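PDB 5B5Z: PtLCIB4 H88A mutant from Phaeodactylum tricornutum, which belongs to the LCIB family of zinc-binding beta-carbonic anhydrases, whose members are thought to interconvert carbon dioxide and bicarbonate. Local coordinates for residues F87-L92 with G186-M191. Numbering follows the deposited sequence.
Sequences FPFGGL and GYVRDM
Phe89 N donates a hydrogen bond of 2.8 Å to Phe87 O. It closes an inverse gamma turn centred on Pro88, between the two phenylalanines that meet helix 183-192. A type I beta turn, Pro88 to Gly91, overlaps it, with Gly91 N bonded to Pro88 O at 3.0 Å. Both phenyl rings reach the same side of helix 183-192, where Tyr187, Val188 and Met191 meet them. The contact itself is apolar.

Met191 makes a Met-aromatic contact with Phe87. Its SD lies 4.4 Å from the centroid of the Phe87 ring, in an oblique approach 43° off the ring normal. The bend at the end of the methionine chain (chi3 -90°) carries CE onward past Phe87 CD1, 3.9 Å away, to the Phe89 side. This methyl also reaches the Phe89 ring obliquely. Val188 CG2 touches both rings and lies 4.1 Å from Phe87 CD2.

The zinc ion is held by Cys59, His115 and Cys139, consistent with the beta-carbonic anhydrase family, and the Val188 side chain is about 9 Å from the metal. Val188 also packs on Ser141 and Ala145 of helix 140-154, while Phe87 rests on Ala216 of helix 205-228. The second subunit adds to the packing: its Gln184 touches Phe89 and its Ala183 touches Tyr187. Phe89 presents a ring edge to the helix. Val188 CG2 lies near the plane of that ring, 4.0 Å from Phe89 CZ, and Tyr187 CB meets the same edge at 3.5 Å from Phe89 CE1.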
ATOM      1  N   PHE A  87      -7.208   6.109  -3.753  1.00 13.83           N
ATOM      2  CA  PHE A  87      -7.660   5.566  -5.039  1.00 13.44           C
ATOM      3  C   PHE A  87      -7.066   4.194  -5.319  1.00 15.12           C
ATOM      4  O   PHE A  87      -5.936   3.938  -4.945  1.00 14.84           O
ATOM      5  CB  PHE A  87      -7.310   6.525  -6.171  1.00 15.06           C
ATOM      6  CG  PHE A  87      -8.163   7.757  -6.182  1.00 14.79           C
ATOM      7  CD1 PHE A  87      -9.392   7.757  -6.825  1.00 15.73           C
ATOM      8  CD2 PHE A  87      -7.751   8.899  -5.526  1.00 13.82           C
ATOM      9  CE1 PHE A  87     -10.187   8.899  -6.822  1.00 14.62           C
ATOM     10  CE2 PHE A  87      -8.541  10.040  -5.518  1.00 17.33           C
ATOM     11  CZ  PHE A  87      -9.760  10.035  -6.172  1.00 14.92           C
ATOM     12  N   PRO A  88      -7.841   3.310  -5.982  1.00 13.78           N
ATOM     13  CA  PRO A  88      -7.417   1.932  -6.269  1.00 14.82           C
ATOM     14  C   PRO A  88      -6.414   1.848  -7.419  1.00 15.60           C
ATOM     15  O   PRO A  88      -6.699   1.292  -8.471  1.00 16.35           O
ATOM     16  CB  PRO A  88      -8.740   1.228  -6.619  1.00 14.26           C
ATOM     17  CG  PRO A  88      -9.601   2.327  -7.197  1.00 15.67           C
ATOM     18  CD  PRO A  88      -9.250   3.543  -6.352  1.00 16.14           C
ATOM     19  N   PHE A  89      -5.222   2.377  -7.188  1.00 12.99           N
ATOM     20  CA  PHE A  89      -4.208   2.452  -8.218  1.00 12.79           C
ATOM     21  C   PHE A  89      -3.693   1.080  -8.664  1.00 14.12           C
ATOM     22  O   PHE A  89      -3.113   0.979  -9.732  1.00 16.06           O
ATOM     23  CB  PHE A  89      -3.059   3.336  -7.740  1.00 17.70           C
ATOM     24  CG  PHE A  89      -3.395   4.796  -7.768  1.00 15.93           C
ATOM     25  CD1 PHE A  89      -3.655   5.419  -8.973  1.00 25.33           C
ATOM     26  CD2 PHE A  89      -3.486   5.533  -6.603  1.00 15.60           C
ATOM     27  CE1 PHE A  89      -3.969   6.764  -9.023  1.00 24.19           C
ATOM     28  CE2 PHE A  89      -3.802   6.881  -6.651  1.00 17.80           C
ATOM     29  CZ  PHE A  89      -4.048   7.493  -7.859  1.00 21.00           C
ATOM     30  N   GLY A  90      -3.918   0.035  -7.867  1.00 15.76           N
ATOM     31  CA  GLY A  90      -3.563  -1.314  -8.286  1.00 14.87           C
ATOM     32  C   GLY A  90      -4.302  -1.695  -9.559  1.00 16.02           C
ATOM     33  O   GLY A  90      -3.823  -2.507 -10.350  1.00 16.42           O
ATOM     34  N   GLY A  91      -5.480  -1.106  -9.753  1.00 15.38           N
ATOM     35  CA  GLY A  91      -6.220  -1.262 -11.001  1.00 15.78           C
ATOM     36  C   GLY A  91      -6.656  -2.679 -11.314  1.00 15.71           C
ATOM     37  O   GLY A  91      -6.794  -3.508 -10.420  1.00 16.09           O
ATOM     38  N   LEU A  92      -6.881  -2.949 -12.595  1.00 16.62           N
ATOM     39  CA  LEU A  92      -7.359  -4.257 -13.029  1.00 17.28           C
ATOM     40  C   LEU A  92      -6.394  -5.382 -12.666  1.00 15.74           C
ATOM     41  O   LEU A  92      -6.815  -6.434 -12.207  1.00 16.62           O
ATOM     42  CB  LEU A  92      -7.600  -4.258 -14.545  1.00 17.09           C
ATOM     43  CG  LEU A  92      -8.651  -3.283 -15.063  1.00 24.85           C
ATOM     44  CD1 LEU A  92      -8.889  -3.516 -16.557  1.00 22.97           C
ATOM     45  CD2 LEU A  92      -9.939  -3.421 -14.279  1.00 26.09           C
ATOM     46  N   GLY A 186      -0.831  13.084 -10.238  1.00 19.41           N
ATOM     47  CA  GLY A 186      -1.444  13.598 -11.449  1.00 20.00           C
ATOM     48  C   GLY A 186      -2.808  12.961 -11.652  1.00 17.49           C
ATOM     49  O   GLY A 186      -3.763  13.630 -12.046  1.00 19.63           O
ATOM     50  N   TYR A 187      -2.897  11.665 -11.367  1.00 20.49           N
ATOM     51  CA  TYR A 187      -4.174  10.965 -11.454  1.00 20.25           C
ATOM     52  C   TYR A 187      -5.165  11.502 -10.415  1.00 18.75           C
ATOM     53  O   TYR A 187      -6.360  11.611 -10.689  1.00 20.04           O
ATOM     54  CB  TYR A 187      -3.980   9.454 -11.269  1.00 21.23           C
ATOM     55  CG  TYR A 187      -3.329   8.734 -12.441  1.00 27.22           C
ATOM     56  CD1 TYR A 187      -3.691   9.023 -13.754  1.00 34.01           C
ATOM     57  CD2 TYR A 187      -2.348   7.767 -12.229  1.00 30.15           C
ATOM     58  CE1 TYR A 187      -3.096   8.361 -14.823  1.00 36.34           C
ATOM     59  CE2 TYR A 187      -1.743   7.106 -13.289  1.00 30.72           C
ATOM     60  CZ  TYR A 187      -2.123   7.405 -14.580  1.00 33.86           C
ATOM     61  OH  TYR A 187      -1.526   6.751 -15.631  1.00 40.98           O
ATOM     62  N   VAL A 188      -4.685  11.824  -9.216  1.00 17.51           N
ATOM     63  CA  VAL A 188      -5.579  12.370  -8.190  1.00 16.57           C
ATOM     64  C   VAL A 188      -6.152  13.711  -8.650  1.00 17.28           C
ATOM     65  O   VAL A 188      -7.356  13.968  -8.508  1.00 18.72           O
ATOM     66  CB  VAL A 188      -4.857  12.540  -6.830  1.00 16.84           C
ATOM     67  CG1 VAL A 188      -5.753  13.255  -5.813  1.00 15.48           C
ATOM     68  CG2 VAL A 188      -4.377  11.180  -6.315  1.00 16.53           C
ATOM     69  N   ARG A 189      -5.300  14.560  -9.221  1.00 18.97           N
ATOM     70  CA  ARG A 189      -5.767  15.834  -9.761  1.00 19.83           C
ATOM     71  C   ARG A 189      -6.794  15.581 -10.863  1.00 19.35           C
ATOM     72  O   ARG A 189      -7.822  16.262 -10.920  1.00 20.86           O
ATOM     73  CB  ARG A 189      -4.610  16.685 -10.311  1.00 16.97           C
ATOM     74  CG  ARG A 189      -3.782  17.384  -9.251  1.00 19.56           C
ATOM     75  CD  ARG A 189      -2.800  18.397  -9.886  1.00 22.62           C
ATOM     76  NE  ARG A 189      -1.894  17.761 -10.841  1.00 21.70           N
ATOM     77  CZ  ARG A 189      -0.693  17.271 -10.534  1.00 19.31           C
ATOM     78  NH1 ARG A 189      -0.246  17.328  -9.291  1.00 20.59           N
ATOM     79  NH2 ARG A 189       0.056  16.707 -11.472  1.00 21.75           N
ATOM     80  N   ASP A 190      -6.518  14.600 -11.716  1.00 17.88           N
ATOM     81  CA  ASP A 190      -7.433  14.264 -12.819  1.00 20.09           C
ATOM     82  C   ASP A 190      -8.807  13.863 -12.310  1.00 23.14           C
ATOM     83  O   ASP A 190      -9.825  14.356 -12.794  1.00 24.62           O
ATOM     84  CB  ASP A 190      -6.886  13.126 -13.674  1.00 20.73           C
ATOM     85  CG  ASP A 190      -5.711  13.543 -14.542  1.00 28.82           C
ATOM     86  OD1 ASP A 190      -5.530  14.760 -14.779  1.00 29.80           O
ATOM     87  OD2 ASP A 190      -4.982  12.637 -15.003  1.00 29.47           O
ATOM     88  N   MET A 191      -8.843  12.966 -11.332  1.00 20.40           N
ATOM     89  CA  MET A 191     -10.129  12.481 -10.864  1.00 18.43           C
ATOM     90  C   MET A 191     -10.890  13.496  -9.994  1.00 21.25           C
ATOM     91  O   MET A 191     -12.114  13.397  -9.845  1.00 23.30           O
ATOM     92  CB  MET A 191      -9.934  11.144 -10.146  1.00 20.56           C
ATOM     93  CG  MET A 191      -9.697  10.038 -11.175  1.00 23.42           C
ATOM     94  SD  MET A 191      -9.516   8.375 -10.531  1.00 29.17           S
ATOM     95  CE  MET A 191      -7.740   8.282 -10.266  1.00 28.09           C
TER